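Local structure of sulfide-quinone reductase (Aquifex aeolicus, 3HYW) at residues H4-G10 with L28-S34; D35-F39 with C124-H128; H47-G51 with L130-L136; I103-P107 with G293-A297. The protein catalyses the FAD-dependent oxidation of hydrogen sulfide with a quinone as electron acceptor, building up polysulfur that is released typically as cyclooctasulfur. One frame throughout, in Å; residues are numbered along the deposited sequence. Where two conformers were deposited one is given.

From the N terminus, strand 4-8 runs into helix 12-24 and returns as strand 29-33, so interaction 1 closes a short beta-alpha-beta loop at the FAD. The chain continues straight into 35-39, which opens interaction 2, closed by 124-128 at the start of helix 126-141. Helix 45-50 packs on that same helix in interaction 3, so interactions 2 and 3 cross, and they touch through Ala126 and Leu48. Interaction 4 crosses both and closes the longest loop, joining the loops after strands 100-103 and 289-291 of the parallel sheet. Its Ala104 N probably bonds to Ile8 O of interaction 1. Interactions 1, 2 and 4 touch FAD; interaction 3 touches interaction 2 alone.

Interaction 1 (H4-G10 with L28-S34); sequences HVVVIGG and LKITLIS. With FAD (flavin-adenine dinucleotide), chain G.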
# COMPACT_ATOMS: atom_id res chain seq x y z
N HIS A 4 -33.97 27.21 34.96
CA HIS A 4 -32.56 27.21 35.35
C HIS A 4 -31.83 25.99 34.82
O HIS A 4 -32.19 24.85 35.13
CB HIS A 4 -32.43 27.30 36.88
CG HIS A 4 -31.02 27.47 37.36
ND1 HIS A 4 -30.61 27.05 38.61
CD2 HIS A 4 -29.93 28.01 36.77
CE1 HIS A 4 -29.33 27.32 38.76
NE2 HIS A 4 -28.89 27.91 37.66
N VAL A 5 -30.82 26.23 34.00
CA VAL A 5 -29.95 25.15 33.52
C VAL A 5 -28.60 25.21 34.23
O VAL A 5 -27.97 26.27 34.29
CB VAL A 5 -29.73 25.21 31.98
CG1 VAL A 5 -28.79 24.10 31.53
CG2 VAL A 5 -31.05 25.11 31.25
N VAL A 6 -28.18 24.08 34.78
CA VAL A 6 -26.82 23.94 35.30
C VAL A 6 -25.98 23.18 34.29
O VAL A 6 -26.38 22.11 33.80
CB VAL A 6 -26.78 23.23 36.68
CG1 VAL A 6 -25.34 22.89 37.09
CG2 VAL A 6 -27.46 24.08 37.74
N VAL A 7 -24.81 23.74 33.97
CA VAL A 7 -23.84 23.10 33.09
C VAL A 7 -22.60 22.77 33.92
O VAL A 7 -22.00 23.66 34.53
CB VAL A 7 -23.46 24.01 31.90
CG1 VAL A 7 -22.44 23.31 31.01
CG2 VAL A 7 -24.69 24.41 31.10
N ILE A 8 -22.24 21.49 33.95
CA ILE A 8 -21.02 21.08 34.63
C ILE A 8 -19.90 20.93 33.62
O ILE A 8 -19.91 20.01 32.78
CB ILE A 8 -21.19 19.76 35.43
CG1 ILE A 8 -22.41 19.83 36.37
CG2 ILE A 8 -19.92 19.49 36.23
CD1 ILE A 8 -22.69 18.51 37.12
N GLY A 9 -18.91 21.82 33.71
CA GLY A 9 -17.73 21.75 32.86
C GLY A 9 -17.55 23.01 32.05
O GLY A 9 -18.46 23.41 31.31
N GLY A 10 -16.38 23.64 32.18
CA GLY A 10 -16.06 24.85 31.43
C GLY A 10 -15.12 24.63 30.26
O GLY A 10 -14.18 25.39 30.06
N LEU A 28 -33.34 32.81 30.00
CA LEU A 28 -32.96 31.57 30.67
C LEU A 28 -31.88 31.82 31.72
O LEU A 28 -30.88 32.48 31.43
CB LEU A 28 -32.41 30.58 29.64
CG LEU A 28 -32.80 29.10 29.60
CD1 LEU A 28 -31.73 28.29 28.89
CD2 LEU A 28 -33.10 28.50 30.96
N LYS A 29 -32.07 31.32 32.94
CA LYS A 29 -31.00 31.36 33.93
C LYS A 29 -30.03 30.20 33.67
O LYS A 29 -30.45 29.06 33.51
CB LYS A 29 -31.54 31.32 35.36
CG LYS A 29 -30.48 31.53 36.43
CD LYS A 29 -31.05 31.42 37.86
CE LYS A 29 -29.93 31.50 38.90
NZ LYS A 29 -30.41 31.17 40.27
N ILE A 30 -28.74 30.52 33.61
CA ILE A 30 -27.72 29.53 33.28
C ILE A 30 -26.54 29.65 34.23
O ILE A 30 -25.97 30.72 34.40
CB ILE A 30 -27.22 29.67 31.81
CG1 ILE A 30 -28.38 29.52 30.82
CG2 ILE A 30 -26.12 28.63 31.51
CD1 ILE A 30 -28.08 30.03 29.43
N THR A 31 -26.20 28.53 34.86
CA THR A 31 -25.07 28.46 35.76
C THR A 31 -24.08 27.44 35.22
O THR A 31 -24.45 26.29 34.93
CB THR A 31 -25.51 28.07 37.19
OG1 THR A 31 -26.49 29.02 37.66
CG2 THR A 31 -24.33 28.06 38.15
N LEU A 32 -22.83 27.86 35.09
CA LEU A 32 -21.76 26.96 34.68
C LEU A 32 -20.84 26.71 35.87
O LEU A 32 -20.34 27.66 36.49
CB LEU A 32 -20.99 27.53 33.49
CG LEU A 32 -20.02 26.59 32.76
CD1 LEU A 32 -20.10 26.77 31.25
CD2 LEU A 32 -18.59 26.80 33.23
N ILE A 33 -20.63 25.43 36.17
CA ILE A 33 -19.75 25.00 37.25
C ILE A 33 -18.53 24.32 36.64
O ILE A 33 -18.67 23.34 35.90
CB ILE A 33 -20.46 24.00 38.21
CG1 ILE A 33 -21.78 24.58 38.74
CG2 ILE A 33 -19.53 23.60 39.35
CD1 ILE A 33 -22.64 23.57 39.51
N SER A 34 -17.34 24.82 36.95
CA SER A 34 -16.10 24.20 36.49
C SER A 34 -14.98 24.29 37.53
O SER A 34 -14.84 25.31 38.21
CB SER A 34 -15.64 24.82 35.18
OG SER A 34 -14.63 24.04 34.58
PA FAD G . -12.98 19.53 28.03
O1A FAD G . -12.91 20.55 26.93
O2A FAD G . -11.73 18.85 28.50
O5B FAD G . -13.69 20.26 29.26
C5B FAD G . -14.09 19.61 30.46
C4B FAD G . -14.26 20.70 31.51
O4B FAD G . -14.91 20.16 32.67
C3B FAD G . -12.92 21.22 31.98
O3B FAD G . -13.00 22.64 32.14
C2B FAD G . -12.72 20.54 33.33
O2B FAD G . -11.89 21.31 34.20
C1B FAD G . -14.15 20.47 33.84
N9A FAD G . -14.40 19.42 34.87
C8A FAD G . -13.89 18.17 34.92
N7A FAD G . -14.39 17.54 36.01
C5A FAD G . -15.20 18.42 36.65
C6A FAD G . -15.98 18.35 37.81
N6A FAD G . -16.00 17.22 38.55
N1A FAD G . -16.70 19.43 38.19
C2A FAD G . -16.69 20.57 37.47
N3A FAD G . -15.95 20.66 36.35
C4A FAD G . -15.21 19.60 35.92
N1 FAD G . -10.59 17.53 18.84
C2 FAD G . -10.58 18.07 17.59
O2 FAD G . -11.65 18.15 16.95
N3 FAD G . -9.44 18.53 17.03
C4 FAD G . -8.28 18.46 17.71
O4 FAD G . -7.11 18.91 17.15
C4X FAD G . -8.26 17.91 18.98
N5 FAD G . -7.08 17.83 19.65
C5X FAD G . -7.04 17.31 20.90
C6 FAD G . -5.82 17.26 21.58
C7 FAD G . -5.75 16.72 22.86
C7M FAD G . -4.40 16.67 23.55
C8 FAD G . -6.91 16.23 23.45
C8M FAD G . -6.90 15.62 24.84
C9 FAD G . -8.13 16.28 22.77
C9A FAD G . -8.21 16.83 21.48
N10 FAD G . -9.40 16.91 20.81
C10 FAD G . -9.43 17.44 19.56
C1' FAD G . -10.63 16.33 21.41
C2' FAD G . -11.70 17.23 22.00
O2' FAD G . -12.04 18.27 21.08
C3' FAD G . -11.21 17.75 23.36
O3' FAD G . -10.92 16.63 24.22
C4' FAD G . -12.25 18.65 24.01
O4' FAD G . -11.60 19.42 25.02
C5' FAD G . -13.39 17.84 24.61
O5' FAD G . -14.39 18.71 25.12
P FAD G . -15.17 18.41 26.50
O1P FAD G . -16.09 19.58 26.76
O2P FAD G . -15.73 17.01 26.49
O3P FAD G . -14.01 18.37 27.62
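A side-chain bond spans two neighbouring parallel strands: His4 NE2 donates to Thr31 OG1 at 2.6 Å, although the two residues are not level in the sheet. The strands are 4-8 and 29-33, the first beta-alpha-beta unit of the Rossmann-type FAD-binding fold, with helix 12-24 as the crossover. CG of His4 lies anti to the backbone N (chi1 -173°), which carries the ring alongside the neighbouring strand; Thr31 OG1 sits almost in the ring plane, and Lys29 CD covers one face, 4.0 Å from the ring centroid. Thr31 OG1 is also bonded to Glu72, so the hydroxyl ties three strands together.

Between the backbones runs a regular parallel ladder, from Val5 N to Lys29 O through to Gly9 N on Ile33 O. On the face that carries Val5 and Val7, Val5 CG2 rests on both methyls of Leu28 and Val7 CG1 meets Leu32 CD1. On the other, Val6 CG1 touches Ile33 CD1 at 3.7 Å. Past the strand ends the cofactor takes over. Gly9 and Gly10 belong to the glycine-rich turn that binds FAD; a CB on Gly9 would be crowded by the ribose, for its CA is already 3.2 Å from FAD O4B.

Interaction 2 (D35-F39 with C124-H128); sequences DRPYF and CTAEH. With FAD (flavin-adenine dinucleotide), chain G; H2S (hydrosulfuric acid), chain J.
The Arg36 guanidinium is used at its edge, with FAD O2B and Glu127 OE1 both near its plane, while the Tyr38 ring has Arg36 CB over one face and Glu127 OE2 at its edge. This contact joins the loop after strand 29-33 of the Rossmann-type FAD-binding fold, where Asp35 and Arg36 hold the adenosine ribose, and the first residue of strand 38-40 to the start of helix 126-141. Arg36 NH2 forms a salt bridge with Glu127 OE1 at 3.1 Å. The nitrogen comes from above the carboxylate plane, and the two flat groups are turned 51° apart; NE adds a weak bond to the same oxygen.

Tyr38 takes the other carboxylate oxygen: its OH donates to Glu127 OE2 at 2.6 Å, on the syn side but 31° out of the carboxylate plane. Glu127 reaches both partners because its chain bends at chi2, and with each oxygen held its carboxylate has little freedom to turn. A water ties the same hydroxyl to the helix start, donating to Tyr38 OH and accepting from Ala126 N. Thr125 is the N-cap, its OG1 accepting from His128 N, and its CG2 lies against Arg36 NH2. Just before the cap, Cys124 lines the hydrogen sulfide pocket. At the ribose, Arg36 NH1 donates to FAD O2B at 3.1 Å, nearly straight at 163°.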
# COMPACT_ATOMS: atom_id res chain seq x y z
N ASP A 35 -14.18 23.23 37.63
CA ASP A 35 -13.06 23.18 38.57
C ASP A 35 -11.83 23.95 38.07
O ASP A 35 -10.96 24.31 38.87
CB ASP A 35 -12.70 21.72 38.92
CG ASP A 35 -12.26 20.90 37.72
OD1 ASP A 35 -12.44 21.35 36.57
OD2 ASP A 35 -11.74 19.79 37.92
N ARG A 36 -11.76 24.20 36.77
CA ARG A 36 -10.71 25.03 36.20
C ARG A 36 -11.22 26.45 36.02
O ARG A 36 -12.35 26.65 35.59
CB ARG A 36 -10.23 24.45 34.86
CG ARG A 36 -9.23 23.34 35.01
CD ARG A 36 -8.85 22.74 33.67
NE ARG A 36 -7.76 21.77 33.82
CZ ARG A 36 -7.93 20.48 34.10
NH1 ARG A 36 -9.15 19.97 34.25
NH2 ARG A 36 -6.87 19.68 34.22
N PRO A 37 -10.38 27.45 36.34
CA PRO A 37 -10.77 28.86 36.23
C PRO A 37 -10.74 29.38 34.79
O PRO A 37 -11.05 30.55 34.55
CB PRO A 37 -9.71 29.58 37.07
CG PRO A 37 -8.50 28.70 36.97
CD PRO A 37 -9.00 27.29 36.86
N TYR A 38 -10.37 28.53 33.85
CA TYR A 38 -10.15 28.95 32.47
C TYR A 38 -10.78 27.97 31.50
O TYR A 38 -10.91 26.78 31.82
CB TYR A 38 -8.64 29.08 32.18
CG TYR A 38 -7.88 27.76 32.31
CD1 TYR A 38 -7.72 26.92 31.21
CD2 TYR A 38 -7.32 27.37 33.53
CE1 TYR A 38 -7.03 25.71 31.32
CE2 TYR A 38 -6.63 26.15 33.65
CZ TYR A 38 -6.49 25.33 32.54
OH TYR A 38 -5.81 24.14 32.64
N PHE A 39 -11.15 28.45 30.31
CA PHE A 39 -11.37 27.56 29.18
C PHE A 39 -10.01 27.27 28.55
O PHE A 39 -9.27 28.20 28.21
CB PHE A 39 -12.31 28.17 28.13
CG PHE A 39 -12.26 27.46 26.79
CD1 PHE A 39 -13.05 26.35 26.55
CD2 PHE A 39 -11.38 27.89 25.78
CE1 PHE A 39 -13.00 25.67 25.33
CE2 PHE A 39 -11.32 27.21 24.56
CZ PHE A 39 -12.13 26.11 24.33
N CYS A 124 -2.79 15.70 27.56
CA CYS A 124 -4.26 15.77 27.55
C CYS A 124 -4.83 16.93 28.35
O CYS A 124 -5.98 17.33 28.14
CB CYS A 124 -4.87 14.46 28.04
SG CYS A 124 -4.65 13.09 26.93
N THR A 125 -4.05 17.45 29.30
CA THR A 125 -4.40 18.70 29.98
C THR A 125 -3.26 19.69 29.79
O THR A 125 -2.14 19.30 29.48
CB THR A 125 -4.68 18.51 31.49
OG1 THR A 125 -3.49 18.12 32.16
CG2 THR A 125 -5.78 17.46 31.73
N ALA A 126 -3.56 20.97 29.99
CA ALA A 126 -2.55 22.02 29.91
C ALA A 126 -1.43 21.75 30.91
O ALA A 126 -0.26 21.90 30.59
CB ALA A 126 -3.18 23.38 30.18
N GLU A 127 -1.83 21.34 32.11
CA GLU A 127 -0.93 21.08 33.22
C GLU A 127 0.04 19.93 32.92
O GLU A 127 1.24 20.04 33.17
CB GLU A 127 -1.74 20.78 34.49
CG GLU A 127 -2.49 22.01 35.05
CD GLU A 127 -3.85 22.26 34.42
OE1 GLU A 127 -4.34 21.42 33.62
OE2 GLU A 127 -4.45 23.32 34.72
N HIS A 128 -0.48 18.84 32.36
CA HIS A 128 0.36 17.72 31.91
C HIS A 128 1.26 18.10 30.72
O HIS A 128 2.42 17.71 30.67
CB HIS A 128 -0.51 16.52 31.51
CG HIS A 128 -1.08 15.76 32.67
ND1 HIS A 128 -2.44 15.60 32.85
CD2 HIS A 128 -0.49 15.10 33.69
CE1 HIS A 128 -2.66 14.88 33.94
NE2 HIS A 128 -1.49 14.56 34.47
PA FAD G . -12.98 19.53 28.03
O1A FAD G . -12.91 20.55 26.93
O2A FAD G . -11.73 18.85 28.50
O5B FAD G . -13.69 20.26 29.26
C5B FAD G . -14.09 19.61 30.46
C4B FAD G . -14.26 20.70 31.51
O4B FAD G . -14.91 20.16 32.67
C3B FAD G . -12.92 21.22 31.98
O3B FAD G . -13.00 22.64 32.14
C2B FAD G . -12.72 20.54 33.33
O2B FAD G . -11.89 21.31 34.20
C1B FAD G . -14.15 20.47 33.84
N9A FAD G . -14.40 19.42 34.87
C8A FAD G . -13.89 18.17 34.92
N7A FAD G . -14.39 17.54 36.01
C5A FAD G . -15.20 18.42 36.65
C6A FAD G . -15.98 18.35 37.81
N6A FAD G . -16.00 17.22 38.55
N1A FAD G . -16.70 19.43 38.19
C2A FAD G . -16.69 20.57 37.47
N3A FAD G . -15.95 20.66 36.35
C4A FAD G . -15.21 19.60 35.92
N1 FAD G . -10.59 17.53 18.84
C2 FAD G . -10.58 18.07 17.59
O2 FAD G . -11.65 18.15 16.95
N3 FAD G . -9.44 18.53 17.03
C4 FAD G . -8.28 18.46 17.71
O4 FAD G . -7.11 18.91 17.15
C4X FAD G . -8.26 17.91 18.98
N5 FAD G . -7.08 17.83 19.65
C5X FAD G . -7.04 17.31 20.90
C6 FAD G . -5.82 17.26 21.58
C7 FAD G . -5.75 16.72 22.86
C7M FAD G . -4.40 16.67 23.55
C8 FAD G . -6.91 16.23 23.45
C8M FAD G . -6.90 15.62 24.84
C9 FAD G . -8.13 16.28 22.77
C9A FAD G . -8.21 16.83 21.48
N10 FAD G . -9.40 16.91 20.81
C10 FAD G . -9.43 17.44 19.56
C1' FAD G . -10.63 16.33 21.41
C2' FAD G . -11.70 17.23 22.00
O2' FAD G . -12.04 18.27 21.08
C3' FAD G . -11.21 17.75 23.36
O3' FAD G . -10.92 16.63 24.22
C4' FAD G . -12.25 18.65 24.01
O4' FAD G . -11.60 19.42 25.02
C5' FAD G . -13.39 17.84 24.61
O5' FAD G . -14.39 18.71 25.12
P FAD G . -15.17 18.41 26.50
O1P FAD G . -16.09 19.58 26.76
O2P FAD G . -15.73 17.01 26.49
O3P FAD G . -14.01 18.37 27.62
S H2S J . -6.44 14.12 25.21
O HOH W 1 -6.24 21.82 30.81

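Interaction 3 (H47-G51 with L130-L136); sequences HLAMG and LETQKKL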
# COMPACT_ATOMS: atom_id res chain seq x y z
N HIS A 47 0.82 21.54 20.97
CA HIS A 47 1.70 22.66 20.68
C HIS A 47 2.24 23.26 21.98
O HIS A 47 3.39 23.66 22.03
CB HIS A 47 0.95 23.73 19.89
CG HIS A 47 0.22 23.20 18.69
ND1 HIS A 47 -0.91 22.42 18.80
CD2 HIS A 47 0.45 23.35 17.37
CE1 HIS A 47 -1.34 22.09 17.59
NE2 HIS A 47 -0.53 22.66 16.71
N LEU A 48 1.40 23.31 23.02
CA LEU A 48 1.87 23.76 24.35
C LEU A 48 2.97 22.83 24.86
O LEU A 48 3.97 23.29 25.40
CB LEU A 48 0.72 23.82 25.35
CG LEU A 48 1.01 24.39 26.75
CD1 LEU A 48 1.31 25.91 26.71
CD2 LEU A 48 -0.12 24.12 27.72
N ALA A 49 2.78 21.53 24.68
CA ALA A 49 3.77 20.53 25.06
C ALA A 49 5.08 20.69 24.29
O ALA A 49 6.16 20.38 24.81
CB ALA A 49 3.22 19.13 24.89
N MET A 50 4.99 21.17 23.06
CA MET A 50 6.18 21.38 22.25
C MET A 50 6.87 22.70 22.57
O MET A 50 7.98 22.95 22.10
CB MET A 50 5.84 21.31 20.76
CG MET A 50 5.49 19.91 20.25
SD MET A 50 6.79 18.69 20.52
CE MET A 50 8.20 19.51 19.78
N GLY A 51 6.22 23.54 23.37
CA GLY A 51 6.74 24.87 23.69
C GLY A 51 6.43 25.87 22.60
O GLY A 51 7.04 26.94 22.53
N LEU A 130 2.53 20.96 29.98
CA LEU A 130 3.64 21.78 30.47
C LEU A 130 4.77 20.96 31.10
O LEU A 130 5.94 21.27 30.91
CB LEU A 130 3.14 22.87 31.43
CG LEU A 130 2.39 23.98 30.68
CD1 LEU A 130 1.44 24.73 31.59
CD2 LEU A 130 3.34 24.93 29.96
N GLU A 131 4.40 19.91 31.83
CA GLU A 131 5.37 18.94 32.36
C GLU A 131 6.12 18.23 31.22
O GLU A 131 7.32 18.02 31.31
CB GLU A 131 4.68 17.90 33.24
CG GLU A 131 3.92 18.47 34.44
CD GLU A 131 3.44 17.39 35.41
OE1 GLU A 131 3.09 16.27 34.96
OE2 GLU A 131 3.40 17.67 36.64
N THR A 132 5.39 17.86 30.17
CA THR A 132 5.99 17.27 28.97
C THR A 132 7.03 18.19 28.31
O THR A 132 8.10 17.74 27.91
CB THR A 132 4.92 16.91 27.93
OG1 THR A 132 4.00 15.97 28.50
CG2 THR A 132 5.55 16.29 26.67
N GLN A 133 6.69 19.48 28.20
CA GLN A 133 7.60 20.48 27.65
C GLN A 133 8.92 20.46 28.41
O GLN A 133 9.99 20.49 27.80
CB GLN A 133 6.95 21.88 27.70
CG GLN A 133 7.80 22.99 27.08
CD GLN A 133 7.13 24.37 27.13
OE1 GLN A 133 5.89 24.50 27.05
NE2 GLN A 133 7.95 25.41 27.25
N LYS A 134 8.84 20.37 29.74
CA LYS A 134 10.01 20.37 30.61
C LYS A 134 10.89 19.13 30.40
O LYS A 134 12.12 19.22 30.50
CB LYS A 134 9.61 20.48 32.08
CG LYS A 134 8.91 21.78 32.45
CD LYS A 134 8.84 21.95 33.96
CE LYS A 134 7.83 23.02 34.35
NZ LYS A 134 8.30 23.80 35.55
N LYS A 135 10.26 17.99 30.11
CA LYS A 135 11.00 16.74 29.89
C LYS A 135 11.59 16.65 28.49
O LYS A 135 12.59 15.97 28.29
CB LYS A 135 10.11 15.52 30.18
CG LYS A 135 9.96 15.24 31.68
CD LYS A 135 9.10 14.01 31.95
CE LYS A 135 9.88 12.69 31.83
NZ LYS A 135 9.09 11.52 32.34
N LEU A 136 10.98 17.35 27.53
CA LEU A 136 11.50 17.41 26.17
C LEU A 136 12.86 18.11 26.09
O LEU A 136 13.74 17.69 25.34
CB LEU A 136 10.50 18.09 25.23
CG LEU A 136 9.38 17.22 24.66
CD1 LEU A 136 8.37 18.06 23.91
CD2 LEU A 136 9.94 16.14 23.75
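Apolar contacts between Leu48 and Leu130, and between Met50 and Leu136, mark two ends of this packing. Leu48 carries CG anti to its backbone N (chi1 -174°), which swings the isobutyl group over to Leu130, where Leu48 CD2 meets Leu130 CG at 3.9 Å. At the other end the Met50 chain, bent at chi2 and chi3, curls back until SD lies 3.8 Å from Leu136 CD1. Between them the Ala49 methyl sits against CB and CG2 of Thr132, both at 4.1 Å. Thr132 OG1 is bonded to the carbonyls of Ser122 and His128.

Two helices meet here, the short 45-50 and the longer 126-141. They come close at a small residue: Ala49 CA and Gln133 CA are only 4.6 Å apart. Helix 45-50 ends in a Schellman motif at Gly51, whose positive phi (82°) turns the chain away beside the Gln133 side chain. Helix 158-173 adds Phe163 on Met50 and Leu167 on Leu136.

The rest of the contact is made round the backbone of the helix end. Gln133 CA lies 3.2 Å from Ala49 O, a bent CA-H...O contact, and Leu136 CD1 is also close to that oxygen. The extended Gln133 chain has its CB and CG by Ala49 O and its CG by Gly51 CA. An alanine at Gln133 would remove everything past CB and would probably leave Gly51 CA without the side chain that packs beside it.

Interaction 4 (I103-P107 with G293-A297); sequences IATGP and GVVTA. With FAD (flavin-adenine dinucleotide), chain G.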
# COMPACT_ATOMS: atom_id res chain seq x y z
N ILE A 103 -24.19 17.69 31.60
CA ILE A 103 -22.93 17.15 32.07
C ILE A 103 -21.90 17.20 30.95
O ILE A 103 -22.08 16.56 29.90
CB ILE A 103 -23.08 15.71 32.64
CG1 ILE A 103 -24.20 15.68 33.68
CG2 ILE A 103 -21.73 15.23 33.23
CD1 ILE A 103 -24.63 14.29 34.11
N ALA A 104 -20.83 17.96 31.17
CA ALA A 104 -19.79 18.17 30.16
C ALA A 104 -18.39 18.26 30.78
O ALA A 104 -17.61 19.18 30.48
CB ALA A 104 -20.11 19.44 29.34
N THR A 105 -18.07 17.28 31.61
CA THR A 105 -16.85 17.27 32.42
C THR A 105 -15.59 16.79 31.68
O THR A 105 -14.50 16.80 32.25
CB THR A 105 -17.03 16.41 33.69
OG1 THR A 105 -17.57 15.14 33.33
CG2 THR A 105 -17.98 17.08 34.67
N GLY A 106 -15.73 16.37 30.42
CA GLY A 106 -14.57 15.94 29.63
C GLY A 106 -14.06 14.57 30.06
O GLY A 106 -14.74 13.86 30.79
N PRO A 107 -12.85 14.19 29.60
CA PRO A 107 -12.26 12.90 29.99
C PRO A 107 -11.70 12.88 31.41
O PRO A 107 -11.02 13.82 31.83
CB PRO A 107 -11.12 12.71 28.98
CG PRO A 107 -10.77 14.07 28.50
CD PRO A 107 -12.00 14.94 28.65
N GLY A 293 -20.08 16.04 25.00
CA GLY A 293 -18.64 15.91 24.98
C GLY A 293 -18.09 14.51 25.21
O GLY A 293 -18.79 13.51 25.00
N VAL A 294 -16.83 14.46 25.63
CA VAL A 294 -16.09 13.21 25.81
C VAL A 294 -16.70 12.35 26.92
O VAL A 294 -16.59 11.12 26.90
CB VAL A 294 -14.60 13.50 26.15
CG1 VAL A 294 -13.85 12.23 26.49
CG2 VAL A 294 -13.92 14.21 24.97
N VAL A 295 -17.35 13.00 27.87
CA VAL A 295 -17.95 12.31 29.01
C VAL A 295 -19.15 11.43 28.62
O VAL A 295 -19.62 10.63 29.43
CB VAL A 295 -18.34 13.30 30.13
CG1 VAL A 295 -19.65 14.03 29.80
CG2 VAL A 295 -18.45 12.58 31.48
N THR A 296 -19.65 11.58 27.39
CA THR A 296 -20.80 10.79 26.93
C THR A 296 -20.42 9.35 26.56
O THR A 296 -19.40 9.11 25.92
CB THR A 296 -21.54 11.46 25.74
OG1 THR A 296 -20.65 11.64 24.62
CG2 THR A 296 -22.12 12.80 26.17
N ALA A 297 -21.25 8.40 26.97
CA ALA A 297 -21.01 7.00 26.66
C ALA A 297 -21.48 6.68 25.23
O ALA A 297 -22.68 6.58 24.97
CB ALA A 297 -21.69 6.09 27.67
PA FAD G . -12.98 19.53 28.03
O1A FAD G . -12.91 20.55 26.93
O2A FAD G . -11.73 18.85 28.50
O5B FAD G . -13.69 20.26 29.26
C5B FAD G . -14.09 19.61 30.46
C4B FAD G . -14.26 20.70 31.51
O4B FAD G . -14.91 20.16 32.67
C3B FAD G . -12.92 21.22 31.98
O3B FAD G . -13.00 22.64 32.14
C2B FAD G . -12.72 20.54 33.33
O2B FAD G . -11.89 21.31 34.20
C1B FAD G . -14.15 20.47 33.84
N9A FAD G . -14.40 19.42 34.87
C8A FAD G . -13.89 18.17 34.92
N7A FAD G . -14.39 17.54 36.01
C5A FAD G . -15.20 18.42 36.65
C6A FAD G . -15.98 18.35 37.81
N6A FAD G . -16.00 17.22 38.55
N1A FAD G . -16.70 19.43 38.19
C2A FAD G . -16.69 20.57 37.47
N3A FAD G . -15.95 20.66 36.35
C4A FAD G . -15.21 19.60 35.92
N1 FAD G . -10.59 17.53 18.84
C2 FAD G . -10.58 18.07 17.59
O2 FAD G . -11.65 18.15 16.95
N3 FAD G . -9.44 18.53 17.03
C4 FAD G . -8.28 18.46 17.71
O4 FAD G . -7.11 18.91 17.15
C4X FAD G . -8.26 17.91 18.98
N5 FAD G . -7.08 17.83 19.65
C5X FAD G . -7.04 17.31 20.90
C6 FAD G . -5.82 17.26 21.58
C7 FAD G . -5.75 16.72 22.86
C7M FAD G . -4.40 16.67 23.55
C8 FAD G . -6.91 16.23 23.45
C8M FAD G . -6.90 15.62 24.84
C9 FAD G . -8.13 16.28 22.77
C9A FAD G . -8.21 16.83 21.48
N10 FAD G . -9.40 16.91 20.81
C10 FAD G . -9.43 17.44 19.56
C1' FAD G . -10.63 16.33 21.41
C2' FAD G . -11.70 17.23 22.00
O2' FAD G . -12.04 18.27 21.08
C3' FAD G . -11.21 17.75 23.36
O3' FAD G . -10.92 16.63 24.22
C4' FAD G . -12.25 18.65 24.01
O4' FAD G . -11.60 19.42 25.02
C5' FAD G . -13.39 17.84 24.61
O5' FAD G . -14.39 18.71 25.12
P FAD G . -15.17 18.41 26.50
O1P FAD G . -16.09 19.58 26.76
O2P FAD G . -15.73 17.01 26.49
O3P FAD G . -14.01 18.37 27.62
O HOH W 2 -17.54 16.11 28.24
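Val295 has its CG1 between the backbone N and the carbonyl carbon (chi1 78°), which directs that methyl to Ile103 O and leaves CG2 for Thr105 OG1. Thr105 likewise holds OG1 between N and carbonyl (chi1 50°), bringing the hydroxyl to 3.3 Å from Val295 CG2, while its CG2 turns to the adenine, 3.7 Å from FAD C5A. The two loops follow strands 100-103 and 289-291 of the parallel Rossmann-type sheet, and between them they cradle the adenine, ribose and pyrophosphate of FAD.

The Ile103 and Val295 side chains cross at about a right angle, Ile103 CG2 4.2 Å from Val295 CG1. At the pyrophosphate end Pro107 CB packs on Val294 CG1 at 3.7 Å, and Phe254 of strand 247-255 touches both residues. With an alanine in its place, Thr105 would lose both OG1 and CG2, and a gap would probably open between Val295 CG2 and the adenine.

Residues Gly293 to Thr296 form a type I turn, with Gly293 O accepting from both Thr296 N and Thr296 OG1, the latter at 2.7 Å. Both glycines give the phosphates room: a CB on Gly106 would clash with FAD O3P, and one on Gly293 with FAD O2P. Val294 N donates to FAD O2P at 2.9 Å. A water joins the loops at the same oxygen, accepting from Gly106 N and Val295 N and donating to FAD O2P at 2.7 Å.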